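Local structure of peptidoglycan synthase activator LpoP (Pseudomonas aeruginosa, 6W5Q) at residues Q95-K99 and Q100-A104; Q67-Q70 and V71-G75. The protein probably activates a peptidoglycan synthase as a lipoprotein of the cell envelope, its globular C-terminal domain, described here, being built from tetratricopeptide-type helices. All coordinates share one frame; numbering follows the deposited sequence.

Contact 1 (Q95-K99 and Q100-A104)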
# COMPACT_ATOMS: atom_id res chain seq x y z
N GLN A 95 2.12 10.61 1.61
CA GLN A 95 0.76 10.97 1.99
C GLN A 95 0.47 10.57 3.41
O GLN A 95 -0.25 11.28 4.12
CB GLN A 95 -0.23 10.33 1.03
CG GLN A 95 -0.05 10.78 -0.39
CD GLN A 95 -1.15 10.29 -1.26
OE1 GLN A 95 -1.08 10.41 -2.49
NE2 GLN A 95 -2.18 9.71 -0.65
N ALA A 96 1.05 9.46 3.86
CA ALA A 96 0.90 9.04 5.25
C ALA A 96 1.66 9.96 6.21
O ALA A 96 1.19 10.20 7.33
CB ALA A 96 1.37 7.59 5.39
N ARG A 97 2.84 10.45 5.82
CA ARG A 97 3.54 11.41 6.68
C ARG A 97 2.75 12.70 6.78
O ARG A 97 2.60 13.26 7.88
CB ARG A 97 4.95 11.72 6.15
CG ARG A 97 5.85 10.50 6.00
CD ARG A 97 6.02 9.80 7.32
NE ARG A 97 6.21 10.73 8.42
CZ ARG A 97 6.37 10.36 9.69
NH1 ARG A 97 6.34 9.07 10.00
NH2 ARG A 97 6.55 11.27 10.64
N GLU A 98 2.25 13.20 5.64
CA GLU A 98 1.43 14.40 5.60
C GLU A 98 0.26 14.34 6.58
O GLU A 98 -0.00 15.29 7.33
CB GLU A 98 0.89 14.60 4.18
CG GLU A 98 1.84 15.29 3.25
CD GLU A 98 1.30 15.45 1.83
OE1 GLU A 98 0.47 14.61 1.39
OE2 GLU A 98 1.71 16.42 1.16
N LYS A 99 -0.47 13.22 6.57
CA LYS A 99 -1.65 13.12 7.41
C LYS A 99 -1.29 12.99 8.87
O LYS A 99 -2.14 13.21 9.73
CB LYS A 99 -2.53 11.95 6.94
CG LYS A 99 -3.06 12.15 5.53
CD LYS A 99 -4.06 11.08 5.15
CE LYS A 99 -4.69 11.35 3.80
NZ LYS A 99 -5.86 10.44 3.59
N GLN A 100 -0.03 12.65 9.16
CA GLN A 100 0.49 12.65 10.52
C GLN A 100 1.05 14.01 10.93
O GLN A 100 1.63 14.13 12.02
CB GLN A 100 1.56 11.57 10.66
CG GLN A 100 0.98 10.15 10.61
CD GLN A 100 2.04 9.07 10.51
OE1 GLN A 100 2.57 8.61 11.53
NE2 GLN A 100 2.34 8.65 9.29
N GLY A 101 0.88 15.03 10.09
CA GLY A 101 1.40 16.35 10.39
C GLY A 101 2.87 16.53 10.06
O GLY A 101 3.50 17.45 10.59
N ASP A 102 3.43 15.70 9.18
CA ASP A 102 4.86 15.66 8.92
C ASP A 102 5.14 16.06 7.46
O ASP A 102 5.27 15.21 6.58
CB ASP A 102 5.39 14.27 9.22
CG ASP A 102 6.88 14.14 8.98
OD1 ASP A 102 7.34 13.00 8.78
OD2 ASP A 102 7.59 15.19 8.97
N SER A 103 5.25 17.37 7.21
CA SER A 103 5.50 17.81 5.84
C SER A 103 6.97 17.64 5.42
O SER A 103 7.24 17.56 4.22
CB SER A 103 5.06 19.26 5.65
OG SER A 103 6.08 20.17 5.98
N ALA A 104 7.91 17.57 6.37
CA ALA A 104 9.30 17.32 5.99
C ALA A 104 9.47 15.89 5.47
O ALA A 104 9.93 15.68 4.34
CB ALA A 104 10.24 17.60 7.16
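Arg-97 and Asp-102 hold the packed side of this turn. OD1 of Asp-102 takes NE of Arg-97 at 2.6 Å in a salt bridge, through the lone pair turned away from OD2, and a weak second bond comes from NH2. The carboxylate meets the guanidinium at its edge, with the two planes nearly perpendicular (89°). Bends at chi2 and chi3 curl the arginine back to reach it. Beside this pair, NE2 of Gln-100 donates a fairly straight bond of 2.8 Å to Ala-96 O, approaching from above the carbonyl plane; NE2 also lies over one face of the Arg-97 guanidinium, with the amide plane turned 48° from it.

The backbone closes in a Schellman motif: Asp-102 N binds Arg-97 O at 2.9 Å and Gly-101 N binds Glu-98 O at 2.9 Å, with Gly-101 at positive phi as the C-prime residue. Asp-102 then N-caps the next helix, OD2 reaching Gly-105 N.

On the looser side Lys-99 is exposed, its chain extended beyond CG, and Glu-98, also exposed, forms a salt bridge with Arg-110. The turn thus links helix 83-99 to helix 103-114, while Arg-97 and Gln-100 reach Glu-69 on helix 65-78.

Contact 2 (Q67-Q70 and V71-G75)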
# COMPACT_ATOMS: atom_id res chain seq x y z
N GLN A 67 -0.29 3.38 10.42
CA GLN A 67 -0.37 1.99 9.99
C GLN A 67 0.00 1.83 8.52
O GLN A 67 0.83 0.98 8.16
CB GLN A 67 -1.79 1.45 10.20
CG GLN A 67 -2.03 0.99 11.59
CD GLN A 67 -3.44 0.49 11.78
OE1 GLN A 67 -3.91 -0.40 11.06
NE2 GLN A 67 -4.15 1.11 12.70
N ALA A 68 -0.64 2.63 7.65
CA ALA A 68 -0.38 2.58 6.21
C ALA A 68 1.09 2.76 5.91
O ALA A 68 1.63 2.13 4.99
CB ALA A 68 -1.17 3.67 5.48
N GLU A 69 1.74 3.66 6.65
CA GLU A 69 3.13 3.98 6.37
C GLU A 69 4.01 2.74 6.54
O GLU A 69 4.87 2.45 5.70
CB GLU A 69 3.58 5.12 7.29
CG GLU A 69 4.95 5.67 6.98
CD GLU A 69 5.47 6.56 8.10
OE1 GLU A 69 4.69 6.95 9.00
OE2 GLU A 69 6.68 6.86 8.09
N GLN A 70 3.77 1.98 7.61
CA GLN A 70 4.61 0.81 7.89
C GLN A 70 4.35 -0.31 6.89
O GLN A 70 5.29 -1.02 6.48
CB GLN A 70 4.38 0.32 9.32
CG GLN A 70 4.65 1.39 10.33
CD GLN A 70 6.08 1.92 10.26
OE1 GLN A 70 6.30 3.09 10.53
NE2 GLN A 70 7.05 1.04 9.98
N VAL A 71 3.10 -0.50 6.48
CA VAL A 71 2.81 -1.48 5.44
C VAL A 71 3.50 -1.09 4.15
O VAL A 71 4.14 -1.92 3.49
CB VAL A 71 1.30 -1.63 5.25
CG1 VAL A 71 1.00 -2.60 4.08
CG2 VAL A 71 0.65 -2.07 6.54
N ALA A 72 3.37 0.18 3.76
CA ALA A 72 4.00 0.64 2.52
C ALA A 72 5.52 0.55 2.62
O ALA A 72 6.20 0.21 1.63
CB ALA A 72 3.57 2.07 2.21
N ARG A 73 6.08 0.85 3.80
CA ARG A 73 7.52 0.76 3.97
C ARG A 73 7.98 -0.68 3.92
O ARG A 73 9.09 -0.97 3.47
CB ARG A 73 7.95 1.42 5.29
CG ARG A 73 8.09 2.92 5.20
CD ARG A 73 9.27 3.41 6.05
NE ARG A 73 9.85 4.68 5.58
CZ ARG A 73 9.43 5.87 6.02
NH1 ARG A 73 8.46 5.93 6.91
NH2 ARG A 73 9.97 6.98 5.56
N ARG A 74 7.12 -1.60 4.35
CA ARG A 74 7.44 -3.01 4.21
C ARG A 74 7.35 -3.43 2.74
O ARG A 74 8.26 -4.09 2.23
CB ARG A 74 6.52 -3.85 5.10
CG ARG A 74 6.97 -5.30 5.22
CD ARG A 74 6.45 -5.97 6.48
NE ARG A 74 5.01 -6.10 6.50
CZ ARG A 74 4.35 -7.12 5.96
NH1 ARG A 74 5.00 -8.11 5.35
NH2 ARG A 74 3.02 -7.15 6.03
N GLY A 75 6.27 -3.08 2.05
CA GLY A 75 6.18 -3.38 0.62
C GLY A 75 7.41 -2.92 -0.14
O GLY A 75 7.94 -3.65 -0.99
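Glu-69 and Arg-73, one helical turn apart, lie side by side and point the same way off helix 65-78. Their ends join in a salt bridge between Glu-69 OE2 and Arg-73 NH1, modelled at 2.3 Å, a separation too short to be taken literally. The carboxylate oxygen sits at the guanidinium edge, near its plane, and the two flat groups are turned 56° from each other. Glu-69 runs out extended with CG opposite its own backbone N (chi1 -172°), whereas Arg-73 bends at chi2, which sets NH1 alongside the end of the glutamate. This buried carboxylate is also held at OE1, by Arg-97 and Gln-100 of the 95-104 turn. Lower down, CB and CG of Arg-73 both rest 3.3 Å from Glu-69 O, the carbonyl that also accepts Arg-73 N at 2.8 Å.

Val-71 lies along the preceding turn, its CG2 3.5 Å from Gln-67 O. The methyl of Ala-72 sits 3.4 Å from Ala-68 O. Ordinary i to i+4 helix bonds run beneath these side chains: Val-71 N reaches Gln-67 O at 3.2 Å, and Ala-72 N reaches Ala-68 O at 2.9 Å. Arg-74 sets its CB against Gln-70 O, but its guanidinium goes to Tyr-78 and Gln-42.

A sulfate, probably from the crystallisation liquor, lies near the Arg-73 side chain. Within the tetratricopeptide repeat region, Ala-68 and Val-71 pack on Leu-60 and Leu-52 of helix 49-61, while on helix 83-99 Glu-69 touches Ala-96, Ala-72 and Arg-73 meet Ile-93, and Trp-90 also touches Arg-73.

Contact 2 lies wholly on helix 65-78, partly buried, its centre about 7 Å from the centre of the chain; contact 1 is a surface turn joining helix 83-99 to helix 103-114, its centre about 16 Å from that point. The consecutive helices 65-78 and 83-99 meet at Glu-69: its OE1 forms a salt bridge with Arg-97 NH1 at 2.9 Å and probably accepts a hydrogen bond from Gln-100 NE2. Ala-96 also packs on the glutamate's CB. Regular helix bonding dominates 67-75, whereas 95-104 relies on a helix-ending motif and capping. Glu-69 thus stands between Arg-97, which in turn carries Asp-102, and Arg-73, though that last link rests on a doubtful distance.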